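Local structure of membrane-associated protein VP24 (Marburg virus - Musoke, Kenya, 1980, 4OR8) at residues B[52-57]-B[61-66]; B[106-111]-B[240-245]. The protein may act as a minor matrix protein that takes part in viral nucleocapsid assembly and virion budding, and interacts with the nucleoprotein. All coordinates share one frame; numbering follows the deposited sequence.

Contact 1 of 2, residues B[52-57]-B[61-66]; sequences WTVKWG and FHIPNT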
ATOM      1  N   TRP B  52      -5.311 -10.609  -9.728  1.00 31.04           N
ATOM      2  CA  TRP B  52      -6.498 -11.447  -9.595  1.00 30.15           C
ATOM      3  C   TRP B  52      -7.682 -10.708  -8.995  1.00 22.09           C
ATOM      4  O   TRP B  52      -7.538  -9.651  -8.386  1.00 27.65           O
ATOM      5  CB  TRP B  52      -6.202 -12.664  -8.717  1.00 23.48           C
ATOM      6  CG  TRP B  52      -4.981 -13.423  -9.106  1.00 23.84           C
ATOM      7  CD1 TRP B  52      -4.912 -14.479  -9.963  1.00 23.27           C
ATOM      8  CD2 TRP B  52      -3.646 -13.189  -8.645  1.00 21.50           C
ATOM      9  NE1 TRP B  52      -3.616 -14.920 -10.065  1.00 29.79           N
ATOM     10  CE2 TRP B  52      -2.820 -14.144  -9.266  1.00 23.18           C
ATOM     11  CE3 TRP B  52      -3.073 -12.266  -7.767  1.00 32.66           C
ATOM     12  CZ2 TRP B  52      -1.446 -14.201  -9.039  1.00 23.23           C
ATOM     13  CZ3 TRP B  52      -1.709 -12.324  -7.542  1.00 31.48           C
ATOM     14  CH2 TRP B  52      -0.912 -13.286  -8.174  1.00 36.12           C
ATOM     15  N   THR B  53      -8.858 -11.289  -9.173  1.00 27.96           N
ATOM     16  CA  THR B  53     -10.043 -10.838  -8.468  1.00 18.06           C
ATOM     17  C   THR B  53     -10.600 -11.999  -7.660  1.00 28.54           C
ATOM     18  O   THR B  53     -10.777 -13.102  -8.176  1.00 27.69           O
ATOM     19  CB  THR B  53     -11.116 -10.309  -9.428  1.00 21.96           C
ATOM     20  OG1 THR B  53     -10.730  -9.013  -9.903  1.00 35.32           O
ATOM     21  CG2 THR B  53     -12.456 -10.195  -8.723  1.00 28.33           C
ATOM     22  N   VAL B  54     -10.851 -11.753  -6.382  1.00 24.94           N
ATOM     23  CA  VAL B  54     -11.489 -12.754  -5.549  1.00 16.35           C
ATOM     24  C   VAL B  54     -12.800 -12.223  -5.002  1.00 19.51           C
ATOM     25  O   VAL B  54     -12.843 -11.171  -4.363  1.00 24.69           O
ATOM     26  CB  VAL B  54     -10.592 -13.200  -4.394  1.00 23.95           C
ATOM     27  CG1 VAL B  54     -11.321 -14.214  -3.540  1.00 24.03           C
ATOM     28  CG2 VAL B  54      -9.299 -13.787  -4.935  1.00 29.76           C
ATOM     29  N   LYS B  55     -13.872 -12.957  -5.276  1.00 25.95           N
ATOM     30  CA  LYS B  55     -15.188 -12.604  -4.769  1.00 22.58           C
ATOM     31  C   LYS B  55     -15.572 -13.510  -3.614  1.00 19.86           C
ATOM     32  O   LYS B  55     -15.552 -14.737  -3.732  1.00 29.38           O
ATOM     33  CB  LYS B  55     -16.235 -12.683  -5.881  1.00 26.81           C
ATOM     34  CG  LYS B  55     -16.020 -11.668  -6.990  1.00 39.86           C
ATOM     35  CD  LYS B  55     -17.138 -11.708  -8.013  1.00 47.55           C
ATOM     36  CE  LYS B  55     -16.915 -10.666  -9.096  1.00 63.69           C
ATOM     37  NZ  LYS B  55     -18.038 -10.623 -10.071  1.00 85.97           N
ATOM     38  N   TRP B  56     -15.902 -12.894  -2.489  1.00 22.26           N
ATOM     39  CA  TRP B  56     -16.396 -13.619  -1.330  1.00 21.74           C
ATOM     40  C   TRP B  56     -17.391 -12.736  -0.602  1.00 16.70           C
ATOM     41  O   TRP B  56     -17.100 -11.579  -0.309  1.00 20.71           O
ATOM     42  CB  TRP B  56     -15.249 -14.011  -0.402  1.00 19.42           C
ATOM     43  CG  TRP B  56     -15.723 -14.625   0.866  1.00 23.85           C
ATOM     44  CD1 TRP B  56     -15.963 -15.945   1.099  1.00 16.85           C
ATOM     45  CD2 TRP B  56     -16.033 -13.939   2.083  1.00 20.05           C
ATOM     46  NE1 TRP B  56     -16.398 -16.127   2.387  1.00 14.55           N
ATOM     47  CE2 TRP B  56     -16.451 -14.908   3.013  1.00 19.19           C
ATOM     48  CE3 TRP B  56     -15.996 -12.598   2.477  1.00 14.38           C
ATOM     49  CZ2 TRP B  56     -16.828 -14.581   4.313  1.00 17.82           C
ATOM     50  CZ3 TRP B  56     -16.369 -12.275   3.764  1.00 13.51           C
ATOM     51  CH2 TRP B  56     -16.779 -13.261   4.668  1.00 14.24           C
ATOM     52  N   GLY B  57     -18.566 -13.283  -0.309  1.00 17.14           N
ATOM     53  CA  GLY B  57     -19.650 -12.478   0.216  1.00 22.42           C
ATOM     54  C   GLY B  57     -19.971 -11.403  -0.802  1.00 21.79           C
ATOM     55  O   GLY B  57     -20.056 -11.683  -1.996  1.00 24.53           O
ATOM     56  N   PHE B  61     -12.387  -8.456  -4.129  1.00 20.21           N
ATOM     57  CA  PHE B  61     -10.993  -8.156  -3.840  1.00 22.99           C
ATOM     58  C   PHE B  61     -10.161  -8.026  -5.112  1.00 22.84           C
ATOM     59  O   PHE B  61     -10.251  -8.861  -6.008  1.00 25.57           O
ATOM     60  CB  PHE B  61     -10.393  -9.222  -2.921  1.00 18.49           C
ATOM     61  CG  PHE B  61     -11.006  -9.254  -1.550  1.00 21.88           C
ATOM     62  CD1 PHE B  61     -10.753  -8.241  -0.642  1.00 20.88           C
ATOM     63  CD2 PHE B  61     -11.826 -10.303  -1.166  1.00 28.14           C
ATOM     64  CE1 PHE B  61     -11.310  -8.267   0.623  1.00 23.73           C
ATOM     65  CE2 PHE B  61     -12.388 -10.336   0.098  1.00 18.53           C
ATOM     66  CZ  PHE B  61     -12.127  -9.317   0.993  1.00 25.64           C
ATOM     67  N   HIS B  62      -9.353  -6.974  -5.181  1.00 22.19           N
ATOM     68  CA  HIS B  62      -8.433  -6.777  -6.291  1.00 19.24           C
ATOM     69  C   HIS B  62      -6.998  -7.015  -5.838  1.00 24.98           C
ATOM     70  O   HIS B  62      -6.397  -6.162  -5.184  1.00 29.85           O
ATOM     71  CB  HIS B  62      -8.576  -5.368  -6.859  1.00 21.43           C
ATOM     72  CG  HIS B  62      -9.958  -5.049  -7.337  1.00 36.18           C
ATOM     73  ND1 HIS B  62     -10.972  -4.674  -6.482  1.00 39.66           N
ATOM     74  CD2 HIS B  62     -10.495  -5.051  -8.580  1.00 36.06           C
ATOM     75  CE1 HIS B  62     -12.074  -4.458  -7.177  1.00 36.23           C
ATOM     76  NE2 HIS B  62     -11.811  -4.679  -8.453  1.00 39.70           N
ATOM     77  N   ILE B  63      -6.454  -8.175  -6.196  1.00 22.24           N
ATOM     78  CA  ILE B  63      -5.125  -8.581  -5.749  1.00 23.47           C
ATOM     79  C   ILE B  63      -4.075  -8.368  -6.828  1.00 28.21           C
ATOM     80  O   ILE B  63      -4.140  -8.991  -7.885  1.00 26.50           O
ATOM     81  CB  ILE B  63      -5.085 -10.074  -5.365  1.00 24.99           C
ATOM     82  CG1 ILE B  63      -6.342 -10.473  -4.593  1.00 18.16           C
ATOM     83  CG2 ILE B  63      -3.821 -10.387  -4.576  1.00 20.73           C
ATOM     84  CD1 ILE B  63      -6.561  -9.674  -3.348  1.00 23.83           C
ATOM     85  N   PRO B  64      -3.097  -7.490  -6.557  1.00 35.11           N
ATOM     86  CA  PRO B  64      -1.970  -7.214  -7.454  1.00 25.08           C
ATOM     87  C   PRO B  64      -0.861  -8.262  -7.367  1.00 33.87           C
ATOM     88  O   PRO B  64      -0.771  -9.003  -6.385  1.00 30.17           O
ATOM     89  CB  PRO B  64      -1.435  -5.868  -6.946  1.00 22.91           C
ATOM     90  CG  PRO B  64      -2.467  -5.352  -5.983  1.00 26.59           C
ATOM     91  CD  PRO B  64      -3.125  -6.559  -5.419  1.00 26.38           C
ATOM     92  N   ASN B  65      -0.013  -8.298  -8.391  1.00 43.22           N
ATOM     93  CA  ASN B  65       1.146  -9.186  -8.441  1.00 41.62           C
ATOM     94  C   ASN B  65       2.336  -8.632  -7.668  1.00 44.76           C
ATOM     95  O   ASN B  65       3.451  -9.142  -7.781  1.00 59.79           O
ATOM     96  CB  ASN B  65       1.568  -9.405  -9.894  1.00 46.13           C
ATOM     97  CG  ASN B  65       0.835 -10.555 -10.549  1.00 54.78           C
ATOM     98  OD1 ASN B  65       0.894 -11.688 -10.077  1.00 57.58           O
ATOM     99  ND2 ASN B  65       0.137 -10.268 -11.645  1.00 47.32           N
ATOM    100  N   THR B  66       2.091  -7.590  -6.884  1.00 36.94           N
ATOM    101  CA  THR B  66       3.159  -6.827  -6.249  1.00 50.35           C
ATOM    102  C   THR B  66       3.902  -7.582  -5.148  1.00 46.48           C
ATOM    103  O   THR B  66       3.291  -8.181  -4.265  1.00 53.30           O
ATOM    104  CB  THR B  66       2.618  -5.502  -5.668  1.00 51.22           C
ATOM    105  OG1 THR B  66       1.924  -4.779  -6.691  1.00 51.59           O
ATOM    106  CG2 THR B  66       3.753  -4.644  -5.126  1.00 52.32           C
TER
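Trp52 and Ile63 form one hydrogen-bonded pair of an antiparallel beta hairpin, and Val54 and Phe61 form the next, so that four backbone bonds join the strands. Among them, Trp52 N donates to Ile63 O at 2.7 Å. Between these pairs lies the non-hydrogen-bonded pair Thr53 and His62; here a CA-H...O contact brings Thr53 CA to 3.2 Å from Phe61 O, while the two side chains run side by side on the face away from Trp52, Val54, Phe61 and Ile63.

Those four residues share the other face, and along it the contact changes character. Val54, Phe61 and Ile63 make up its closely packed, buried part: Val54 CB rests 4.2 Å from Phe61 CB, and the phenyl ring beyond passes obliquely by Val54 O. At the end away from the turn the contact stays extensive but is less enclosed, for Trp52 is partly exposed and Asn65 exposed. With its CG beside the backbone N (chi1 -50°), Trp52 carries its indole across to strand 61-64 at about a right angle to Ile63, placing CE3 3.8 Å from Ile63 CG2. Pro64 O meets the ring at its edge, 3.6 Å from CZ3, and Asn65 brings OD1 obliquely to Trp52 CH2, its amide plane turned 64° from the indole.

The hairpin thus illustrates how a two-faced sheet serves different neighbours. Trp52 meets Phe105 edge-to-face, and Phe61 and Ile63 pack on Leu108 of helix 104-115 and Val242 of helix 240-244. On the other face, the ring of His62 meets Trp83 of the second subunit. Strand 44-48 lies along the far side of strand 51-56, completing the three-stranded sheet.

Contact 2 of 2, residues B[106-111]-B[240-245]; sequences LALRIL and EAVLRE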
ATOM      1  N   LEU B 106      -3.766 -16.295  -1.446  1.00 22.35           N
ATOM      2  CA  LEU B 106      -3.799 -17.317  -0.412  1.00 20.27           C
ATOM      3  C   LEU B 106      -3.571 -16.661   0.945  1.00 23.77           C
ATOM      4  O   LEU B 106      -4.104 -17.104   1.962  1.00 24.24           O
ATOM      5  CB  LEU B 106      -2.728 -18.374  -0.677  1.00 21.69           C
ATOM      6  CG  LEU B 106      -3.230 -19.783  -0.996  1.00 30.76           C
ATOM      7  CD1 LEU B 106      -4.375 -19.735  -1.992  1.00 29.83           C
ATOM      8  CD2 LEU B 106      -2.096 -20.634  -1.533  1.00 31.00           C
ATOM      9  N   ALA B 107      -2.774 -15.598   0.949  1.00 17.24           N
ATOM     10  CA  ALA B 107      -2.497 -14.857   2.172  1.00 18.51           C
ATOM     11  C   ALA B 107      -3.721 -14.049   2.581  1.00 20.64           C
ATOM     12  O   ALA B 107      -3.987 -13.867   3.768  1.00 23.19           O
ATOM     13  CB  ALA B 107      -1.292 -13.949   1.984  1.00 14.43           C
ATOM     14  N   LEU B 108      -4.461 -13.558   1.590  1.00 18.05           N
ATOM     15  CA  LEU B 108      -5.703 -12.849   1.855  1.00 15.33           C
ATOM     16  C   LEU B 108      -6.716 -13.812   2.444  1.00 19.62           C
ATOM     17  O   LEU B 108      -7.458 -13.467   3.362  1.00 21.02           O
ATOM     18  CB  LEU B 108      -6.268 -12.234   0.574  1.00 12.80           C
ATOM     19  CG  LEU B 108      -7.635 -11.565   0.745  1.00 14.65           C
ATOM     20  CD1 LEU B 108      -7.520 -10.330   1.615  1.00 17.90           C
ATOM     21  CD2 LEU B 108      -8.256 -11.220  -0.591  1.00 17.84           C
ATOM     22  N   ARG B 109      -6.737 -15.025   1.900  1.00 18.56           N
ATOM     23  CA  ARG B 109      -7.649 -16.062   2.360  1.00 21.60           C
ATOM     24  C   ARG B 109      -7.400 -16.351   3.832  1.00 17.91           C
ATOM     25  O   ARG B 109      -8.335 -16.461   4.620  1.00 16.98           O
ATOM     26  CB  ARG B 109      -7.458 -17.329   1.529  1.00 21.09           C
ATOM     27  CG  ARG B 109      -8.498 -18.410   1.756  1.00 22.56           C
ATOM     28  CD  ARG B 109      -8.145 -19.654   0.949  1.00 30.52           C
ATOM     29  NE  ARG B 109      -8.959 -20.813   1.309  1.00 29.19           N
ATOM     30  CZ  ARG B 109      -9.950 -21.291   0.567  1.00 31.31           C
ATOM     31  NH1 ARG B 109     -10.256 -20.717  -0.590  1.00 32.63           N
ATOM     32  NH2 ARG B 109     -10.634 -22.349   0.980  1.00 35.53           N
ATOM     33  N   ILE B 110      -6.125 -16.458   4.190  1.00 20.70           N
ATOM     34  CA  ILE B 110      -5.713 -16.667   5.571  1.00 18.40           C
ATOM     35  C   ILE B 110      -6.157 -15.502   6.448  1.00 16.49           C
ATOM     36  O   ILE B 110      -6.655 -15.697   7.557  1.00 18.83           O
ATOM     37  CB  ILE B 110      -4.182 -16.830   5.665  1.00 19.35           C
ATOM     38  CG1 ILE B 110      -3.755 -18.157   5.034  1.00 21.37           C
ATOM     39  CG2 ILE B 110      -3.712 -16.758   7.107  1.00 18.94           C
ATOM     40  CD1 ILE B 110      -2.265 -18.398   5.072  1.00 21.38           C
ATOM     41  N   LEU B 111      -5.984 -14.292   5.932  1.00 19.35           N
ATOM     42  CA  LEU B 111      -6.337 -13.082   6.659  1.00 17.20           C
ATOM     43  C   LEU B 111      -7.841 -13.053   6.928  1.00 17.94           C
ATOM     44  O   LEU B 111      -8.283 -12.688   8.018  1.00 19.65           O
ATOM     45  CB  LEU B 111      -5.892 -11.853   5.864  1.00 20.07           C
ATOM     46  CG  LEU B 111      -5.742 -10.512   6.584  1.00 23.42           C
ATOM     47  CD1 LEU B 111      -4.787  -9.620   5.812  1.00 17.88           C
ATOM     48  CD2 LEU B 111      -7.088  -9.830   6.738  1.00 28.39           C
ATOM     49  N   GLU B 240      -1.534  -3.231   0.607  1.00 17.52           N
ATOM     50  CA  GLU B 240      -2.382  -2.338   1.384  1.00 12.83           C
ATOM     51  C   GLU B 240      -3.700  -2.001   0.688  1.00 19.39           C
ATOM     52  O   GLU B 240      -4.752  -1.962   1.328  1.00 22.26           O
ATOM     53  CB  GLU B 240      -1.606  -1.058   1.691  1.00 20.70           C
ATOM     54  CG  GLU B 240      -2.256  -0.142   2.701  1.00 30.83           C
ATOM     55  CD  GLU B 240      -1.346   1.010   3.086  1.00 39.95           C
ATOM     56  OE1 GLU B 240      -0.137   0.936   2.777  1.00 35.34           O
ATOM     57  OE2 GLU B 240      -1.836   1.988   3.689  1.00 36.71           O
ATOM     58  N   ALA B 241      -3.637  -1.767  -0.621  1.00 19.78           N
ATOM     59  CA  ALA B 241      -4.810  -1.383  -1.403  1.00 13.45           C
ATOM     60  C   ALA B 241      -5.925  -2.434  -1.368  1.00 20.29           C
ATOM     61  O   ALA B 241      -7.109  -2.099  -1.423  1.00 23.81           O
ATOM     62  CB  ALA B 241      -4.412  -1.079  -2.831  1.00 10.69           C
ATOM     63  N   VAL B 242      -5.537  -3.701  -1.277  1.00 17.59           N
ATOM     64  CA  VAL B 242      -6.488  -4.805  -1.199  1.00 17.69           C
ATOM     65  C   VAL B 242      -7.483  -4.618  -0.057  1.00 21.26           C
ATOM     66  O   VAL B 242      -8.684  -4.843  -0.219  1.00 16.20           O
ATOM     67  CB  VAL B 242      -5.757  -6.148  -0.993  1.00 21.62           C
ATOM     68  CG1 VAL B 242      -6.752  -7.264  -0.713  1.00 19.37           C
ATOM     69  CG2 VAL B 242      -4.894  -6.476  -2.202  1.00 15.61           C
ATOM     70  N   LEU B 243      -6.974  -4.195   1.095  1.00 27.01           N
ATOM     71  CA  LEU B 243      -7.798  -4.046   2.288  1.00 19.87           C
ATOM     72  C   LEU B 243      -8.330  -2.626   2.466  1.00 18.81           C
ATOM     73  O   LEU B 243      -9.390  -2.427   3.057  1.00 20.87           O
ATOM     74  CB  LEU B 243      -7.013  -4.474   3.529  1.00 17.23           C
ATOM     75  CG  LEU B 243      -6.384  -5.865   3.441  1.00 18.53           C
ATOM     76  CD1 LEU B 243      -5.579  -6.174   4.683  1.00 15.28           C
ATOM     77  CD2 LEU B 243      -7.455  -6.921   3.223  1.00 26.94           C
ATOM     78  N   ARG B 244      -7.597  -1.643   1.953  1.00 18.71           N
ATOM     79  CA  ARG B 244      -8.000  -0.246   2.105  1.00 25.51           C
ATOM     80  C   ARG B 244      -9.292   0.041   1.348  1.00 22.58           C
ATOM     81  O   ARG B 244     -10.084   0.895   1.743  1.00 26.73           O
ATOM     82  CB  ARG B 244      -6.888   0.692   1.639  1.00 26.28           C
ATOM     83  CG  ARG B 244      -7.187   2.155   1.880  1.00 16.09           C
ATOM     84  CD  ARG B 244      -5.995   3.021   1.549  1.00 28.05           C
ATOM     85  NE  ARG B 244      -4.867   2.779   2.443  1.00 32.16           N
ATOM     86  CZ  ARG B 244      -4.800   3.221   3.696  1.00 27.59           C
ATOM     87  NH1 ARG B 244      -5.805   3.914   4.213  1.00 29.10           N
ATOM     88  NH2 ARG B 244      -3.733   2.963   4.434  1.00 29.03           N
ATOM     89  N   GLU B 245      -9.499  -0.690   0.260  1.00 34.85           N
ATOM     90  CA  GLU B 245     -10.724  -0.595  -0.518  1.00 35.59           C
ATOM     91  C   GLU B 245     -11.949  -0.978   0.317  1.00 30.46           C
ATOM     92  O   GLU B 245     -13.057  -0.522   0.050  1.00 35.22           O
ATOM     93  CB  GLU B 245     -10.620  -1.498  -1.750  1.00 31.06           C
ATOM     94  CG  GLU B 245     -11.831  -1.470  -2.667  1.00 35.74           C
ATOM     95  CD  GLU B 245     -11.628  -2.305  -3.915  1.00 40.92           C
ATOM     96  OE1 GLU B 245     -10.477  -2.722  -4.173  1.00 37.24           O
ATOM     97  OE2 GLU B 245     -12.620  -2.541  -4.638  1.00 42.43           O
TER
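Glu240 O is shared by two backbone N-H groups: a bond of 2.9 Å from Arg244 N and a weak one of 3.2 Å from Leu243 N. The weak donor belongs to Leu243, which meets both Leu108 and Leu111 of helix 104-115.

The two helical segments are inclined at 41° with their axes 12.0 Å apart at closest approach, so the gap is bridged by the ends of branched side chains. Leu108, with CG anti to the backbone N (chi1 175°), stretches across and touches two partners with a single methyl: its CD1 lies 3.8 Å from Leu243 CD2 and 3.9 Å from Val242 CG1. The leucine chains slide past each other in opposite directions, whereas Val242 is crossed at a slant. Leu111 and Leu243 behave differently, reaching toward one another tip to tip until their CD1 methyls stand 3.7 Å apart.

Phe175 and Met178 of helix 161-178 pack against both Leu111 and Leu243, and Phe61 and Ile63 of strand 59-64 against Leu108, making this methyl cluster part of a larger hydrophobic core. No hydrogen bond or salt bridge spans the two segments. The direct contact is thus purely apolar, consistent with close packing and exclusion of water from four buried aliphatic side chains, and by itself it probably imposes little directional restraint.

Contact 1 comes first along the chain and closes before contact 2 opens, yet their centres lie about 8 Å apart in the fold. They meet on the hairpin face that carries Phe61 and Ile63: Phe61 CG approaches Leu108 CD2 at 3.5 Å, and Ile63 CD1 approaches Val242 CG1 at 3.6 Å. A weak, probable hydrogen bond between His62 ND1 and Glu245 OE1 adds a polar tie from the hairpin's other face. Local hairpin pairing and a helix contact between segments 129 residues apart in sequence thus share one apolar cluster. Helix 240-244 lies against the three-stranded sheet while continuing from strand 228-239 of the five-stranded one, and both contacts also border the second subunit.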